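Local structure of uncharacterized protein (Bacillus cereus, 5F2H) at residues Leu14-His19 against Tyr30-Glu35; Phe50-Ala55 against Met65-Glu70; Lys69-Ile72 against Gly76-Tyr79. The protein is of unknown function but belongs to the alpha/beta hydrolase superfamily and probably acts as a hydrolase. All blocks are in the same frame, centred on the assembly; numbering follows the deposited sequence.

All three contacts lie in the helical N-terminal region, about 38 to 45 Å from the centre of the chain, measured between centres. Contacts 1 and 2 join neighbouring antiparallel helices without a hydrogen bond across either; both are partly buried. They are linked where side chains of helices 10-23 and 26-37 pack on helix 44-58, as Leu18 does on Phe50. Contact 3 is more buried and differs in chemistry: it lies at the C-terminal end of helix 61-74, which contact 2 also uses, where a backbone hydrogen bond ties the following chain back to the helix. Tyr52 of contact 2 packs against Tyr79 of contact 3. Contacts 1 and 3 also meet the second subunit, whereas contact 2 does not.

Contact 1. Residues Leu14-His19 against Tyr30-Glu35; sequences LNETLH and YTYIME
Thr17 and Tyr32 bury the most surface in this contact, and Ile33 comes next. The helices that carry them, 10-23 and 26-37, run antiparallel, with local axes 9.1 Å apart and an angle of 158° between their directions. Thr17 and Ile33 lie level with each other, their CA atoms 6.0 Å apart. Thr17 splits its two branches between two neighbours. Its methyl CG2 reaches Ile33 CB at 3.7 Å and also lies near Ile33 CD1, while OG1 rests 3.9 Å from Tyr32 CD1, obliquely to the ring. The hydroxyl does not depend on the partner helix for a hydrogen bond: with chi1 at -45°, OG1 lies beside the Thr17 backbone N and bonds to Leu13 O, one turn earlier. A small beta-branched residue suits this place, because its polar branch is satisfied within its own helix while its methyl faces an apolar neighbour.

Tyr32 extends toward helix 10-23 with CG anti to the backbone N (chi1 -177°). Its ring passes beside Thr17, and its hydroxyl end comes to Glu16, where OH lies 3.6 Å from Glu16 CB. This is packing against the aliphatic part of the glutamate, with no hydrogen bond between the two. The same ring stacks with that of His36, on its own helix.

Ile33 is buried and also touches Phe50 of helix 44-58, so its branched side chain serves two helices at once. Elsewhere on helix 10-23, Asn15 ND2 donates a hydrogen bond to His294 O of the second subunit, and Glu16 packs on Lys293 of that subunit. Two consecutive helices packed antiparallel, as here, form a helical hairpin, consistent with the TPR-like family to which this N-terminal domain is assigned.

Contact 2. Residues Phe50-Ala55 against Met65-Glu70; sequences FKYALA and MHVMKE
Tyr52 meets both Val67 and Met68, and these three residues supply most of the buried surface. Met68 is a selenomethionine, with selenium in place of sulfur. Its CG stands over the middle of the Tyr52 ring, 4.2 Å from the centroid and almost on the ring normal, as a CH-pi contact. SE lies over the face as well, 4.4 Å from the centroid and 23° off the normal, making a Met-aromatic contact. The terminal CE then reaches the rim, 4.0 Å from Tyr52 CE1.

Val67 approaches from another direction. Its CG1 sits at the ring edge, near the ring plane, and touches Tyr52 CB at 3.6 Å; the same methyl meets Lys51 CB at 3.9 Å. Beyond CB the lysine chain extends away from this helix, so only its base takes part.

Met68 CG is anti to its backbone N (chi1 -156°) and the chain stays extended beyond it, which carries CG and SE across the face of the Tyr52 ring. Behind these groups, helices 44-58 and 61-74 run antiparallel, their local axes 8.6 Å apart. Farther out, Met68 packs on Phe99 of helix 97-115 and on Leu93, while Tyr52 touches Leu90; Leu54, on another side of its helix, packs on Thr17 and Tyr30.

With no hydrogen bond between the segments, the contact relies on shape and dispersion: a flexible, polarisable side chain covers the aromatic face and a compact branched one fills in at its edge.

Contact 3. Residues Lys69-Ile72 against Gly76-Tyr79; sequences KEAI and GFWY
Gly76 turns the chain back on Ala71 and Ile72 by leaving the helical conformation with a positive phi of 64°, a value that a residue without a side chain adopts easily. The turn aims the next amide at the helix end: Phe77 N donates to Ala71 O over 3.0 Å, nearly straight at 172°, from a position tilted out of the carbonyl plane. The two residues are six positions apart, one more than in the 6→1 bond of a Schellman motif, consistent with the wider pi-type turn at 70-72. Gly76 CA adds a CA-H...O contact to Ile72 O at 3.2 Å.

At Phe77, chi1 of -57° sets CG beside its own backbone N, which keeps the ring near the carbonyl it has bonded. Its CD2 lies 3.4 Å from Ala71 O, which meets the ring obliquely, and 4.4 Å from Ala71 CB. The small alanine lets the returning chain come close.

Ile72 and Tyr79 close the buried side. Ile72 CG2 rests 3.7 Å from Phe77 O, and Ile72 CG1 meets the Tyr79 ring at its edge, 4.3 Å from CE2. The Tyr79 hydroxyl comes to 4.2 Å from Ala71 CB but finds its polar partner in Ala45 O. Arg109 NH1, from helix 97-115, hydrogen-bonds both Ile72 O and Phe77 O. Trp78 N bonds to Ser171 OG of the second subunit.

Here polar and apolar work are divided. The Phe77 amide binds Ala71 O, and the guanidinium of Arg109 joins Ile72 O of the helix to Phe77 O of the outgoing chain. The apolar parts of Ala71, Ile72 and the two aromatic residues pack beside this hydrogen-bonded turn, with Ala71, Ile72 and Tyr79 buried.

Contact 1. Residues Leu14-His19 against Tyr30-Glu35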
loop_
_atom_site.group_PDB
_atom_site.type_symbol
_atom_site.label_atom_id
_atom_site.label_comp_id
_atom_site.label_asym_id
_atom_site.label_seq_id
_atom_site.Cartn_x
_atom_site.Cartn_y
_atom_site.Cartn_z
ATOM N N LEU B 14 -27.343 24.008 -7.162
ATOM C CA LEU B 14 -28.384 24.139 -6.119
ATOM C C LEU B 14 -28.136 25.267 -5.118
ATOM O O LEU B 14 -29.054 26.027 -4.815
ATOM C CB LEU B 14 -28.643 22.804 -5.403
ATOM C CG LEU B 14 -29.176 21.665 -6.301
ATOM C CD1 LEU B 14 -29.297 20.395 -5.506
ATOM C CD2 LEU B 14 -30.514 21.978 -6.941
ATOM N N ASN B 15 -26.902 25.411 -4.646
ATOM C CA ASN B 15 -26.599 26.481 -3.684
ATOM C C ASN B 15 -26.752 27.869 -4.279
ATOM O O ASN B 15 -27.385 28.734 -3.677
ATOM C CB ASN B 15 -25.219 26.313 -3.042
ATOM C CG ASN B 15 -25.157 25.141 -2.084
ATOM O OD1 ASN B 15 -26.171 24.703 -1.557
ATOM N ND2 ASN B 15 -23.959 24.676 -1.802
ATOM N N GLU B 16 -26.189 28.094 -5.457
ATOM C CA GLU B 16 -26.328 29.411 -6.075
ATOM C C GLU B 16 -27.759 29.736 -6.419
ATOM O O GLU B 16 -28.193 30.868 -6.297
ATOM C CB GLU B 16 -25.439 29.585 -7.305
ATOM C CG GLU B 16 -24.009 29.911 -6.952
ATOM C CD GLU B 16 -23.878 31.341 -6.440
ATOM O OE1 GLU B 16 -24.907 31.923 -6.022
ATOM O OE2 GLU B 16 -22.760 31.904 -6.488
ATOM N N THR B 17 -28.508 28.730 -6.828
ATOM C CA THR B 17 -29.877 28.981 -7.191
ATOM C C THR B 17 -30.578 29.519 -5.951
ATOM O O THR B 17 -31.209 30.566 -6.020
ATOM C CB THR B 17 -30.557 27.717 -7.697
ATOM O OG1 THR B 17 -29.695 27.041 -8.611
ATOM C CG2 THR B 17 -31.864 28.057 -8.362
ATOM N N LEU B 18 -30.471 28.799 -4.825
ATOM C CA LEU B 18 -31.067 29.254 -3.554
ATOM C C LEU B 18 -30.553 30.663 -3.225
ATOM O O LEU B 18 -31.331 31.578 -2.999
ATOM C CB LEU B 18 -30.730 28.297 -2.410
ATOM C CG LEU B 18 -31.366 26.888 -2.429
ATOM C CD1 LEU B 18 -30.721 25.928 -1.442
ATOM C CD2 LEU B 18 -32.875 26.946 -2.206
ATOM N N HIS B 19 -29.243 30.862 -3.252
ATOM C CA HIS B 19 -28.697 32.181 -2.965
ATOM C C HIS B 19 -29.456 33.230 -3.749
ATOM O O HIS B 19 -29.970 34.189 -3.193
ATOM C CB HIS B 19 -27.217 32.244 -3.318
ATOM C CG HIS B 19 -26.611 33.599 -3.103
ATOM N ND1 HIS B 19 -26.480 34.528 -4.115
ATOM C CD2 HIS B 19 -26.134 34.194 -1.982
ATOM C CE1 HIS B 19 -25.924 35.627 -3.630
ATOM N NE2 HIS B 19 -25.710 35.450 -2.339
ATOM N N TYR B 30 -35.359 31.458 -10.864
ATOM C CA TYR B 30 -35.924 30.526 -11.844
ATOM C C TYR B 30 -35.134 30.696 -13.138
ATOM O O TYR B 30 -34.704 29.728 -13.773
ATOM C CB TYR B 30 -37.412 30.819 -12.089
ATOM C CG TYR B 30 -37.964 30.066 -13.271
ATOM C CD1 TYR B 30 -38.507 28.805 -13.123
ATOM C CD2 TYR B 30 -37.876 30.602 -14.554
ATOM C CE1 TYR B 30 -38.962 28.102 -14.218
ATOM C CE2 TYR B 30 -38.344 29.909 -15.650
ATOM C CZ TYR B 30 -38.882 28.659 -15.473
ATOM O OH TYR B 30 -39.344 27.971 -16.560
ATOM N N THR B 31 -34.956 31.948 -13.521
ATOM C CA THR B 31 -34.181 32.261 -14.703
ATOM C C THR B 31 -32.760 31.730 -14.529
ATOM O O THR B 31 -32.186 31.221 -15.481
ATOM C CB THR B 31 -34.125 33.774 -14.946
ATOM O OG1 THR B 31 -35.436 34.266 -15.255
ATOM C CG2 THR B 31 -33.205 34.092 -16.100
ATOM N N TYR B 32 -32.198 31.815 -13.323
ATOM C CA TYR B 32 -30.820 31.342 -13.108
ATOM C C TYR B 32 -30.662 29.856 -13.373
ATOM O O TYR B 32 -29.828 29.439 -14.185
ATOM C CB TYR B 32 -30.313 31.646 -11.683
ATOM C CG TYR B 32 -28.850 31.225 -11.444
ATOM C CD1 TYR B 32 -28.521 29.928 -11.031
ATOM C CD2 TYR B 32 -27.805 32.121 -11.632
ATOM C CE1 TYR B 32 -27.200 29.546 -10.812
ATOM C CE2 TYR B 32 -26.485 31.748 -11.423
ATOM C CZ TYR B 32 -26.185 30.460 -11.026
ATOM O OH TYR B 32 -24.869 30.082 -10.829
ATOM N N ILE B 33 -31.462 29.059 -12.676
ATOM C CA ILE B 33 -31.390 27.614 -12.824
ATOM C C ILE B 33 -31.699 27.151 -14.243
ATOM O O ILE B 33 -31.143 26.146 -14.680
ATOM C CB ILE B 33 -32.307 26.887 -11.818
ATOM C CG1 ILE B 33 -31.968 25.392 -11.752
ATOM C CG2 ILE B 33 -33.769 27.121 -12.141
ATOM C CD1 ILE B 33 -32.706 24.647 -10.659
HETATM N N MSE B 34 -32.575 27.869 -14.952
HETATM C CA MSE B 34 -32.917 27.492 -16.324
HETATM C C MSE B 34 -31.655 27.438 -17.146
HETATM O O MSE B 34 -31.377 26.417 -17.767
HETATM C CB MSE B 34 -33.945 28.430 -16.970
HETATM C CG MSE B 34 -35.339 28.396 -16.328
HETATM SE SE MSE B 34 -36.144 26.576 -16.419
HETATM C CE MSE B 34 -36.394 26.424 -18.358
ATOM N N GLU B 35 -30.856 28.508 -17.081
ATOM C CA GLU B 35 -29.594 28.651 -17.820
ATOM C C GLU B 35 -28.424 27.753 -17.385
ATOM O O GLU B 35 -27.634 27.279 -18.209
ATOM C CB GLU B 35 -29.112 30.128 -17.733
ATOM C CG GLU B 35 -27.750 30.386 -18.400
ATOM C CD GLU B 35 -27.222 31.819 -18.274
ATOM O OE1 GLU B 35 -28.015 32.784 -18.281
ATOM O OE2 GLU B 35 -25.980 31.978 -18.225
#

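Contact 2. Residues Phe50-Ala55 against Met65-Glu70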
loop_
_atom_site.group_PDB
_atom_site.type_symbol
_atom_site.label_atom_id
_atom_site.label_comp_id
_atom_site.label_asym_id
_atom_site.label_seq_id
_atom_site.Cartn_x
_atom_site.Cartn_y
_atom_site.Cartn_z
ATOM N N PHE B 50 -36.982 22.061 -8.017
ATOM C CA PHE B 50 -36.542 23.465 -7.979
ATOM C C PHE B 50 -37.145 24.300 -9.103
ATOM O O PHE B 50 -37.677 25.391 -8.855
ATOM C CB PHE B 50 -35.026 23.591 -7.972
ATOM C CG PHE B 50 -34.402 23.451 -6.604
ATOM C CD1 PHE B 50 -34.348 22.230 -5.948
ATOM C CD2 PHE B 50 -33.779 24.538 -6.016
ATOM C CE1 PHE B 50 -33.767 22.118 -4.690
ATOM C CE2 PHE B 50 -33.180 24.423 -4.772
ATOM C CZ PHE B 50 -33.182 23.213 -4.103
ATOM N N LYS B 51 -37.133 23.769 -10.317
ATOM C CA LYS B 51 -37.685 24.519 -11.444
ATOM C C LYS B 51 -39.158 24.895 -11.319
ATOM O O LYS B 51 -39.495 26.079 -11.365
ATOM C CB LYS B 51 -37.428 23.820 -12.784
ATOM C CG LYS B 51 -35.968 23.788 -13.188
ATOM C CD LYS B 51 -35.763 23.115 -14.529
ATOM C CE LYS B 51 -34.282 23.129 -14.901
ATOM N NZ LYS B 51 -33.993 22.596 -16.262
ATOM N N TYR B 52 -40.035 23.918 -11.140
ATOM C CA TYR B 52 -41.448 24.256 -11.056
ATOM C C TYR B 52 -41.823 25.004 -9.771
ATOM O O TYR B 52 -42.757 25.801 -9.771
ATOM C CB TYR B 52 -42.361 23.049 -11.292
ATOM C CG TYR B 52 -42.358 21.969 -10.237
ATOM C CD1 TYR B 52 -43.072 22.130 -9.056
ATOM C CD2 TYR B 52 -41.752 20.743 -10.470
ATOM C CE1 TYR B 52 -43.110 21.124 -8.097
ATOM C CE2 TYR B 52 -41.808 19.726 -9.532
ATOM C CZ TYR B 52 -42.481 19.927 -8.346
ATOM O OH TYR B 52 -42.514 18.948 -7.387
ATOM N N ALA B 53 -41.111 24.754 -8.686
ATOM C CA ALA B 53 -41.397 25.455 -7.435
ATOM C C ALA B 53 -41.090 26.940 -7.643
ATOM O O ALA B 53 -41.893 27.814 -7.287
ATOM C CB ALA B 53 -40.566 24.886 -6.305
ATOM N N LEU B 54 -39.951 27.231 -8.274
ATOM C CA LEU B 54 -39.592 28.634 -8.530
ATOM C C LEU B 54 -40.552 29.281 -9.523
ATOM O O LEU B 54 -40.969 30.439 -9.347
ATOM C CB LEU B 54 -38.150 28.750 -8.963
ATOM C CG LEU B 54 -37.159 28.313 -7.868
ATOM C CD1 LEU B 54 -35.716 28.323 -8.354
ATOM C CD2 LEU B 54 -37.290 29.195 -6.625
ATOM N N ALA B 55 -40.984 28.493 -10.504
ATOM C CA ALA B 55 -41.913 28.982 -11.507
ATOM C C ALA B 55 -43.191 29.397 -10.833
ATOM O O ALA B 55 -43.637 30.538 -10.972
ATOM C CB ALA B 55 -42.200 27.916 -12.546
HETATM N N MSE B 65 -46.733 24.265 -14.527
HETATM C CA MSE B 65 -47.541 23.075 -14.847
HETATM C C MSE B 65 -46.884 22.109 -15.799
HETATM O O MSE B 65 -46.909 20.907 -15.525
HETATM C CB MSE B 65 -48.941 23.410 -15.349
HETATM C CG MSE B 65 -49.923 23.606 -14.195
HETATM SE SE MSE B 65 -49.601 22.312 -12.759
HETATM C CE MSE B 65 -50.891 20.963 -13.369
ATOM N N HIS B 66 -46.323 22.581 -16.921
ATOM C CA HIS B 66 -45.657 21.652 -17.856
ATOM C C HIS B 66 -44.308 21.138 -17.311
ATOM O O HIS B 66 -43.866 20.040 -17.650
ATOM C CB HIS B 66 -45.603 22.143 -19.302
ATOM C CG HIS B 66 -45.081 23.528 -19.463
ATOM N ND1 HIS B 66 -45.902 24.609 -19.702
ATOM C CD2 HIS B 66 -43.822 24.017 -19.395
ATOM C CE1 HIS B 66 -45.167 25.701 -19.805
ATOM N NE2 HIS B 66 -43.902 25.371 -19.612
ATOM N N VAL B 67 -43.676 21.906 -16.424
ATOM C CA VAL B 67 -42.423 21.474 -15.812
ATOM C C VAL B 67 -42.815 20.287 -14.949
ATOM O O VAL B 67 -42.236 19.217 -15.050
ATOM C CB VAL B 67 -41.781 22.571 -14.946
ATOM C CG1 VAL B 67 -40.526 22.059 -14.251
ATOM C CG2 VAL B 67 -41.429 23.775 -15.787
HETATM N N MSE B 68 -43.843 20.493 -14.131
HETATM C CA MSE B 68 -44.374 19.468 -13.245
HETATM C C MSE B 68 -44.756 18.270 -14.063
HETATM O O MSE B 68 -44.249 17.172 -13.824
HETATM C CB MSE B 68 -45.554 20.062 -12.484
HETATM C CG MSE B 68 -45.797 19.326 -11.182
HETATM SE SE MSE B 68 -46.780 20.480 -9.926
HETATM C CE MSE B 68 -46.663 19.278 -8.372
ATOM N N LYS B 69 -45.609 18.465 -15.069
ATOM C CA LYS B 69 -46.034 17.353 -15.942
ATOM C C LYS B 69 -44.876 16.529 -16.437
ATOM O O LYS B 69 -44.878 15.313 -16.322
ATOM C CB LYS B 69 -46.785 17.840 -17.182
ATOM C CG LYS B 69 -48.168 18.410 -16.948
ATOM C CD LYS B 69 -48.792 18.871 -18.259
ATOM C CE LYS B 69 -50.217 19.366 -18.048
ATOM N NZ LYS B 69 -50.833 19.860 -19.310
ATOM N N GLU B 70 -43.889 17.190 -17.006
ATOM C CA GLU B 70 -42.748 16.469 -17.524
ATOM C C GLU B 70 -42.165 15.555 -16.451
ATOM O O GLU B 70 -42.189 14.327 -16.577
ATOM C CB GLU B 70 -41.708 17.451 -18.049
ATOM C CG GLU B 70 -40.478 16.794 -18.630
ATOM C CD GLU B 70 -39.503 17.816 -19.197
ATOM O OE1 GLU B 70 -39.979 18.775 -19.836
ATOM O OE2 GLU B 70 -38.265 17.646 -19.055
#

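Contact 3. Residues Lys69-Ile72 against Gly76-Tyr79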
loop_
_atom_site.group_PDB
_atom_site.type_symbol
_atom_site.label_atom_id
_atom_site.label_comp_id
_atom_site.label_asym_id
_atom_site.label_seq_id
_atom_site.Cartn_x
_atom_site.Cartn_y
_atom_site.Cartn_z
ATOM N N LYS B 69 -45.609 18.465 -15.069
ATOM C CA LYS B 69 -46.034 17.353 -15.942
ATOM C C LYS B 69 -44.876 16.529 -16.437
ATOM O O LYS B 69 -44.878 15.313 -16.322
ATOM C CB LYS B 69 -46.785 17.840 -17.182
ATOM C CG LYS B 69 -48.168 18.410 -16.948
ATOM C CD LYS B 69 -48.792 18.871 -18.259
ATOM C CE LYS B 69 -50.217 19.366 -18.048
ATOM N NZ LYS B 69 -50.833 19.860 -19.310
ATOM N N GLU B 70 -43.889 17.190 -17.006
ATOM C CA GLU B 70 -42.748 16.469 -17.524
ATOM C C GLU B 70 -42.165 15.555 -16.451
ATOM O O GLU B 70 -42.189 14.327 -16.577
ATOM C CB GLU B 70 -41.708 17.451 -18.049
ATOM C CG GLU B 70 -40.478 16.794 -18.630
ATOM C CD GLU B 70 -39.503 17.816 -19.197
ATOM O OE1 GLU B 70 -39.979 18.775 -19.836
ATOM O OE2 GLU B 70 -38.265 17.646 -19.055
ATOM N N ALA B 71 -41.692 16.171 -15.377
ATOM C CA ALA B 71 -41.094 15.464 -14.252
ATOM C C ALA B 71 -41.863 14.240 -13.792
ATOM O O ALA B 71 -41.312 13.145 -13.679
ATOM C CB ALA B 71 -40.984 16.421 -13.078
ATOM N N ILE B 72 -43.142 14.444 -13.514
ATOM C CA ILE B 72 -43.989 13.385 -13.017
ATOM C C ILE B 72 -44.577 12.488 -14.090
ATOM O O ILE B 72 -44.586 11.269 -13.944
ATOM C CB ILE B 72 -45.117 13.986 -12.195
ATOM C CG1 ILE B 72 -44.508 14.835 -11.086
ATOM C CG2 ILE B 72 -45.991 12.880 -11.612
ATOM C CD1 ILE B 72 -45.516 15.613 -10.278
ATOM N N GLY B 76 -41.600 10.162 -14.891
ATOM C CA GLY B 76 -42.075 9.289 -13.820
ATOM C C GLY B 76 -41.532 9.475 -12.407
ATOM O O GLY B 76 -41.472 8.504 -11.659
ATOM N N PHE B 77 -41.129 10.688 -12.017
ATOM C CA PHE B 77 -40.630 10.885 -10.662
ATOM C C PHE B 77 -41.800 11.180 -9.734
ATOM O O PHE B 77 -42.929 11.366 -10.192
ATOM C CB PHE B 77 -39.676 12.067 -10.560
ATOM C CG PHE B 77 -38.493 11.994 -11.474
ATOM C CD1 PHE B 77 -37.565 10.972 -11.345
ATOM C CD2 PHE B 77 -38.200 13.056 -12.311
ATOM C CE1 PHE B 77 -36.428 10.948 -12.123
ATOM C CE2 PHE B 77 -37.074 13.036 -13.097
ATOM C CZ PHE B 77 -36.185 11.981 -13.008
ATOM N N TRP B 78 -41.534 11.241 -8.431
ATOM C CA TRP B 78 -42.587 11.554 -7.446
ATOM C C TRP B 78 -41.993 12.370 -6.299
ATOM O O TRP B 78 -40.794 12.303 -6.057
ATOM C CB TRP B 78 -43.233 10.278 -6.879
ATOM C CG TRP B 78 -42.311 9.479 -6.053
ATOM C CD1 TRP B 78 -41.534 8.440 -6.449
ATOM C CD2 TRP B 78 -42.029 9.685 -4.670
ATOM N NE1 TRP B 78 -40.803 7.959 -5.391
ATOM C CE2 TRP B 78 -41.080 8.724 -4.289
ATOM C CE3 TRP B 78 -42.482 10.602 -3.715
ATOM C CZ2 TRP B 78 -40.566 8.663 -2.999
ATOM C CZ3 TRP B 78 -41.972 10.540 -2.447
ATOM C CH2 TRP B 78 -41.033 9.568 -2.095
ATOM N N TYR B 79 -42.848 13.103 -5.585
ATOM C CA TYR B 79 -42.435 13.923 -4.446
ATOM C C TYR B 79 -43.388 13.716 -3.272
ATOM O O TYR B 79 -44.501 13.226 -3.447
ATOM C CB TYR B 79 -42.403 15.384 -4.840
ATOM C CG TYR B 79 -41.522 15.630 -6.046
ATOM C CD1 TYR B 79 -40.165 15.828 -5.904
ATOM C CD2 TYR B 79 -42.046 15.636 -7.323
ATOM C CE1 TYR B 79 -39.354 16.032 -7.004
ATOM C CE2 TYR B 79 -41.247 15.859 -8.418
ATOM C CZ TYR B 79 -39.898 16.060 -8.255
ATOM O OH TYR B 79 -39.098 16.284 -9.364
#